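Local atomic coordinates of myosin-I heavy chain (Dictyostelium discoideum, PDB entry 5EJY), a protein that moves on actin filaments as an ATP-driven motor in early phagocytosis and adhesion, the part given here being the first MyTH4-FERM unit of its tail. Residues F36-S41 with T114-Q119; E104-L109 with H130-T135. One frame throughout, in Å; residues are numbered along the deposited sequence.

In the fold
Both interactions belong to the helical MyTH4 domain and hold partly the same elements. Helix 102-112 supplies one side of interaction 2 and runs on into the loop of interaction 1, while helix 119-133 starts at the end of that loop and supplies the other side of interaction 2. Their centres lie about 16 Å apart, and their nearest atoms are about 5 Å apart without touching. Interaction 1, at the surface, joins two loops through a backbone hydrogen bond and a tyrosine laid against an amide and a proline. Interaction 2 is buried: no hydrogen bond crosses it, and methyl groups, an aromatic ring and a sulfur make the fit.

Interaction 1 (F36-S41 with T114-Q119)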
loop_
_atom_site.group_PDB
_atom_site.type_symbol
_atom_site.label_atom_id
_atom_site.label_comp_id
_atom_site.label_asym_id
_atom_site.label_seq_id
_atom_site.Cartn_x
_atom_site.Cartn_y
_atom_site.Cartn_z
ATOM N N PHE A 36 0.013 -26.559 -30.812
ATOM C CA PHE A 36 -0.499 -26.742 -29.456
ATOM C C PHE A 36 0.578 -26.973 -28.391
ATOM O O PHE A 36 0.286 -27.004 -27.197
ATOM C CB PHE A 36 -1.535 -27.863 -29.427
ATOM C CG PHE A 36 -2.709 -27.627 -30.337
ATOM C CD1 PHE A 36 -2.856 -28.357 -31.506
ATOM C CD2 PHE A 36 -3.666 -26.670 -30.028
ATOM C CE1 PHE A 36 -3.944 -28.144 -32.344
ATOM C CE2 PHE A 36 -4.750 -26.449 -30.859
ATOM C CZ PHE A 36 -4.889 -27.182 -32.022
ATOM N N SER A 37 1.825 -27.112 -28.810
ATOM C CA SER A 37 2.891 -27.371 -27.859
ATOM C C SER A 37 4.097 -26.505 -28.154
ATOM O O SER A 37 4.093 -25.728 -29.109
ATOM C CB SER A 37 3.288 -28.855 -27.900
ATOM O OG SER A 37 3.937 -29.156 -29.118
ATOM N N TYR A 38 5.138 -26.662 -27.341
ATOM C CA TYR A 38 6.328 -25.819 -27.416
ATOM C C TYR A 38 6.869 -25.642 -28.832
ATOM O O TYR A 38 6.962 -26.605 -29.597
ATOM C CB TYR A 38 7.447 -26.379 -26.520
ATOM C CG TYR A 38 8.787 -25.731 -26.801
ATOM C CD1 TYR A 38 9.128 -24.528 -26.209
ATOM C CD2 TYR A 38 9.693 -26.302 -27.690
ATOM C CE1 TYR A 38 10.331 -23.908 -26.475
ATOM C CE2 TYR A 38 10.908 -25.694 -27.958
ATOM C CZ TYR A 38 11.222 -24.496 -27.345
ATOM O OH TYR A 38 12.426 -23.869 -27.594
ATOM N N GLN A 39 7.247 -24.413 -29.173
ATOM C CA GLN A 39 8.006 -24.183 -30.397
ATOM C C GLN A 39 9.047 -23.088 -30.224
ATOM O O GLN A 39 8.877 -22.167 -29.425
ATOM C CB GLN A 39 7.088 -23.870 -31.567
ATOM C CG GLN A 39 6.578 -22.435 -31.595
ATOM C CD GLN A 39 5.499 -22.256 -32.628
ATOM O OE1 GLN A 39 4.429 -22.845 -32.520
ATOM N NE2 GLN A 39 5.776 -21.454 -33.645
ATOM N N LYS A 40 10.131 -23.192 -30.984
ATOM C CA LYS A 40 11.229 -22.243 -30.864
ATOM C C LYS A 40 11.033 -21.043 -31.791
ATOM O O LYS A 40 11.597 -19.972 -31.568
ATOM C CB LYS A 40 12.566 -22.935 -31.149
ATOM C CG LYS A 40 12.766 -23.329 -32.603
ATOM C CD LYS A 40 13.664 -24.563 -32.724
ATOM C CE LYS A 40 14.986 -24.385 -31.984
ATOM N N SER A 41 10.223 -21.227 -32.824
ATOM C CA SER A 41 9.989 -20.174 -33.803
ATOM C C SER A 41 8.789 -19.290 -33.429
ATOM O O SER A 41 7.911 -19.706 -32.677
ATOM C CB SER A 41 9.758 -20.801 -35.172
ATOM O OG SER A 41 8.596 -21.609 -35.154
ATOM N N THR A 114 4.413 -27.026 -22.683
ATOM C CA THR A 114 3.927 -28.349 -23.085
ATOM C C THR A 114 4.948 -29.027 -23.991
ATOM O O THR A 114 5.334 -28.469 -25.013
ATOM C CB THR A 114 2.580 -28.255 -23.816
ATOM O OG1 THR A 114 1.571 -27.832 -22.893
ATOM C CG2 THR A 114 2.180 -29.621 -24.411
ATOM N N SER A 115 5.392 -30.222 -23.600
ATOM C CA SER A 115 6.412 -30.955 -24.350
ATOM C C SER A 115 7.630 -30.107 -24.605
ATOM O O SER A 115 8.162 -30.100 -25.711
ATOM C CB SER A 115 5.861 -31.448 -25.681
ATOM O OG SER A 115 4.890 -32.446 -25.456
ATOM N N ASN A 116 8.059 -29.376 -23.580
ATOM C CA ASN A 116 9.224 -28.512 -23.680
ATOM C C ASN A 116 10.460 -29.359 -23.406
ATOM O O ASN A 116 10.634 -29.871 -22.303
ATOM C CB ASN A 116 9.105 -27.356 -22.673
ATOM C CG ASN A 116 10.175 -26.288 -22.859
ATOM O OD1 ASN A 116 11.306 -26.591 -23.246
ATOM N ND2 ASN A 116 9.824 -25.021 -22.562
ATOM N N PRO A 117 11.338 -29.498 -24.405
ATOM C CA PRO A 117 12.432 -30.477 -24.321
ATOM C C PRO A 117 13.555 -30.112 -23.339
ATOM O O PRO A 117 14.152 -31.018 -22.757
ATOM C CB PRO A 117 12.972 -30.504 -25.752
ATOM C CG PRO A 117 12.724 -29.115 -26.261
ATOM C CD PRO A 117 11.416 -28.678 -25.629
ATOM N N ILE A 118 13.838 -28.821 -23.161
ATOM C CA ILE A 118 14.956 -28.383 -22.321
ATOM C C ILE A 118 14.507 -27.858 -20.959
ATOM O O ILE A 118 13.712 -26.913 -20.872
ATOM C CB ILE A 118 15.803 -27.299 -23.019
ATOM C CG1 ILE A 118 16.417 -27.839 -24.313
ATOM C CG2 ILE A 118 16.902 -26.814 -22.099
ATOM C CD1 ILE A 118 15.728 -27.357 -25.566
ATOM N N GLN A 119 15.035 -28.464 -19.900
ATOM C CA GLN A 119 14.622 -28.156 -18.531
ATOM C C GLN A 119 14.706 -26.673 -18.150
ATOM O O GLN A 119 13.780 -26.146 -17.536
ATOM C CB GLN A 119 15.397 -29.011 -17.525
ATOM C CG GLN A 119 15.034 -30.494 -17.582
ATOM C CD GLN A 119 13.567 -30.738 -17.273
ATOM O OE1 GLN A 119 12.993 -30.086 -16.404
ATOM N NE2 GLN A 119 12.955 -31.670 -17.986
#
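Tyr-38 lays its ring over the side-chain amide of Asn-116, the two planes 25° apart in a stacked arrangement. The overlap is offset: Asn-116 OD1 lies 4.2 Å above the ring plane, toward the rim, and Asn-116 ND2 is 3.7 Å from Tyr-38 CD1. The ring reaches there because CG stands anti to the backbone N (chi1 167°), which carries it out along the 114-119 loop. Farther round the ring, Pro-117 meets Tyr-38 obliquely, with its CD 3.6 Å from Tyr-38 CD2. A flat amide and a rigid proline suit this place, since both offer compact surfaces to an aromatic ring.

The backbones are joined directly by Tyr-38 N, which donates to Thr-114 O at 3.0 Å, nearly straight (164°) and in the carbonyl plane. Beside this bond the methyl group of Thr-114, CG2, packs against Ser-37 CB at 3.7 Å, while its hydroxyl turns to Ile-110 O. The amide of Asn-116 is fixed in turn by ND2 donating to Gln-112 O, with a weak bond from Ile-118 N to OD1. Lys-111, whose NZ hydrogen-bonds to Ser-37 O and Gln-39 OE1, ties the first loop to helix 102-112, as does Gln-112 through Gln-39 O. The chemistry is mixed, as befits a surface contact: one directional backbone bond joins the loops, and stacking on a tethered amide is likely to contribute to holding the tyrosine ring, together with Leu-121 and Met-70.

Interaction 2 (E104-L109 with H130-T135); sequences EIYCQL and HFTCST
His-130 O is gripped twice near the C-terminal end of helix 119-133, two residues before Thr-132, which with Cys-133 packs against Tyr-106. Ser-134 OG donates to it at 2.7 Å and Ser-134 N at 3.1 Å, from opposite faces of the carbonyl plane. A serine suits this spot because its short hydroxyl can fold back onto the last turn of the helix it follows and give this buried carbonyl a second donor.

Across the contact, Thr-132 presses its methyl group onto one face of the Tyr-106 ring in a CH-pi contact. CG2 is 3.5 Å from Tyr-106 CZ and sits 27° off the ring normal, displaced toward the rim. With CG2 anti to the backbone N (chi1 -56° for OG1), the methyl is directed at the ring, whereas OG1 bonds to Leu-128 O and lies 3.4 Å from Leu-109 CD1. Threonine thus shows a carbon to its neighbour and spends its hydroxyl within its own helix. Ile-105 CG2 adds a looser touch on Thr-132 CG2 at 4.1 Å. Cys-133 SG lies at the edge of the tyrosine ring, near its plane and 3.8 Å from Tyr-106 OH, as a sulfur-aromatic contact. The hydroxyl itself passes Cys-133 and bonds to Phe-136 O, so a phenylalanine in place of Tyr-106 would probably leave Phe-136 O without this hydroxyl partner.

Around this seam, Phe-146 of helix 143-155 meets the Tyr-106 ring edge-to-face, and Cys-133 also touches helix 161-180. Gln-108 packs on helix 53-70, and Phe-131 on helix 189-196, which places the pair inside the helical bundle of the MyTH4 domain.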
loop_
_atom_site.group_PDB
_atom_site.type_symbol
_atom_site.label_atom_id
_atom_site.label_comp_id
_atom_site.label_asym_id
_atom_site.label_seq_id
_atom_site.Cartn_x
_atom_site.Cartn_y
_atom_site.Cartn_z
ATOM N N GLU A 104 -5.197 -15.141 -24.193
ATOM C CA GLU A 104 -4.110 -15.273 -25.158
ATOM C C GLU A 104 -2.770 -15.537 -24.474
ATOM O O GLU A 104 -2.078 -16.511 -24.794
ATOM C CB GLU A 104 -4.009 -14.011 -26.023
ATOM C CG GLU A 104 -2.820 -14.009 -26.974
ATOM C CD GLU A 104 -3.065 -14.836 -28.224
ATOM O OE1 GLU A 104 -4.229 -14.909 -28.673
ATOM O OE2 GLU A 104 -2.086 -15.417 -28.748
ATOM N N ILE A 105 -2.404 -14.659 -23.540
ATOM C CA ILE A 105 -1.165 -14.798 -22.790
ATOM C C ILE A 105 -1.087 -16.139 -22.072
ATOM O O ILE A 105 -0.073 -16.842 -22.166
ATOM C CB ILE A 105 -0.971 -13.631 -21.779
ATOM C CG1 ILE A 105 -0.825 -12.298 -22.528
ATOM C CG2 ILE A 105 0.233 -13.890 -20.861
ATOM C CD1 ILE A 105 -1.232 -11.077 -21.687
ATOM N N TYR A 106 -2.142 -16.518 -21.361
ATOM C CA TYR A 106 -2.080 -17.780 -20.633
ATOM C C TYR A 106 -1.931 -18.979 -21.578
ATOM O O TYR A 106 -1.218 -19.917 -21.269
ATOM C CB TYR A 106 -3.308 -17.966 -19.747
ATOM C CG TYR A 106 -3.187 -17.325 -18.380
ATOM C CD1 TYR A 106 -2.519 -17.970 -17.350
ATOM C CD2 TYR A 106 -3.733 -16.067 -18.125
ATOM C CE1 TYR A 106 -2.407 -17.395 -16.090
ATOM C CE2 TYR A 106 -3.630 -15.482 -16.859
ATOM C CZ TYR A 106 -2.969 -16.156 -15.851
ATOM O OH TYR A 106 -2.861 -15.600 -14.595
ATOM N N CYS A 107 -2.600 -18.935 -22.726
ATOM C CA CYS A 107 -2.520 -20.034 -23.690
ATOM C C CYS A 107 -1.118 -20.159 -24.249
ATOM O O CYS A 107 -0.646 -21.266 -24.495
ATOM C CB CYS A 107 -3.517 -19.851 -24.839
ATOM S SG CYS A 107 -5.205 -20.184 -24.402
ATOM N N GLN A 108 -0.459 -19.025 -24.479
ATOM C CA GLN A 108 0.927 -19.054 -24.941
ATOM C C GLN A 108 1.849 -19.699 -23.916
ATOM O O GLN A 108 2.796 -20.403 -24.282
ATOM C CB GLN A 108 1.436 -17.652 -25.275
ATOM C CG GLN A 108 0.742 -17.008 -26.466
ATOM C CD GLN A 108 1.352 -15.661 -26.835
ATOM O OE1 GLN A 108 2.484 -15.349 -26.456
ATOM N NE2 GLN A 108 0.604 -14.860 -27.582
ATOM N N LEU A 109 1.587 -19.456 -22.633
ATOM C CA LEU A 109 2.435 -20.028 -21.577
ATOM C C LEU A 109 2.157 -21.522 -21.363
ATOM O O LEU A 109 3.074 -22.309 -21.103
ATOM C CB LEU A 109 2.267 -19.257 -20.262
ATOM C CG LEU A 109 2.558 -17.759 -20.397
ATOM C CD1 LEU A 109 2.274 -17.003 -19.095
ATOM C CD2 LEU A 109 3.998 -17.525 -20.868
ATOM N N HIS A 130 4.113 -17.781 -13.306
ATOM C CA HIS A 130 4.005 -17.272 -11.948
ATOM C C HIS A 130 3.897 -15.730 -11.937
ATOM O O HIS A 130 3.089 -15.174 -11.190
ATOM C CB HIS A 130 5.205 -17.768 -11.129
ATOM C CG HIS A 130 5.081 -17.531 -9.655
ATOM N ND1 HIS A 130 6.122 -17.752 -8.780
ATOM C CD2 HIS A 130 4.047 -17.077 -8.905
ATOM C CE1 HIS A 130 5.736 -17.445 -7.555
ATOM N NE2 HIS A 130 4.484 -17.031 -7.602
ATOM N N PHE A 131 4.682 -15.050 -12.778
ATOM C CA PHE A 131 4.573 -13.584 -12.899
ATOM C C PHE A 131 3.150 -13.223 -13.305
ATOM O O PHE A 131 2.574 -12.258 -12.809
ATOM C CB PHE A 131 5.493 -13.021 -13.992
ATOM C CG PHE A 131 6.967 -13.261 -13.761
ATOM C CD1 PHE A 131 7.506 -13.244 -12.485
ATOM C CD2 PHE A 131 7.813 -13.471 -14.842
ATOM C CE1 PHE A 131 8.860 -13.450 -12.283
ATOM C CE2 PHE A 131 9.178 -13.694 -14.650
ATOM C CZ PHE A 131 9.700 -13.690 -13.368
ATOM N N THR A 132 2.594 -13.992 -14.237
ATOM C CA THR A 132 1.294 -13.667 -14.809
ATOM C C THR A 132 0.200 -13.900 -13.782
ATOM O O THR A 132 -0.666 -13.053 -13.601
ATOM C CB THR A 132 1.023 -14.490 -16.108
ATOM O OG1 THR A 132 2.094 -14.262 -17.026
ATOM C CG2 THR A 132 -0.297 -14.058 -16.771
ATOM N N CYS A 133 0.249 -15.047 -13.105
ATOM C CA CYS A 133 -0.703 -15.345 -12.041
ATOM C C CYS A 133 -0.692 -14.280 -10.932
ATOM O O CYS A 133 -1.718 -14.050 -10.280
ATOM C CB CYS A 133 -0.399 -16.709 -11.424
ATOM S SG CYS A 133 -0.832 -18.099 -12.520
ATOM N N SER A 134 0.475 -13.676 -10.711
ATOM C CA SER A 134 0.649 -12.644 -9.683
ATOM C C SER A 134 0.120 -11.276 -10.117
ATOM O O SER A 134 0.149 -10.322 -9.330
ATOM C CB SER A 134 2.133 -12.520 -9.317
ATOM O OG SER A 134 2.660 -13.777 -8.881
ATOM N N THR A 135 -0.342 -11.182 -11.362
ATOM C CA THR A 135 -0.772 -9.904 -11.941
ATOM C C THR A 135 -2.262 -9.857 -12.324
ATOM O O THR A 135 -2.956 -8.885 -12.016
ATOM C CB THR A 135 0.117 -9.498 -13.155
ATOM O OG1 THR A 135 1.504 -9.671 -12.818
ATOM C CG2 THR A 135 -0.142 -8.008 -13.556
#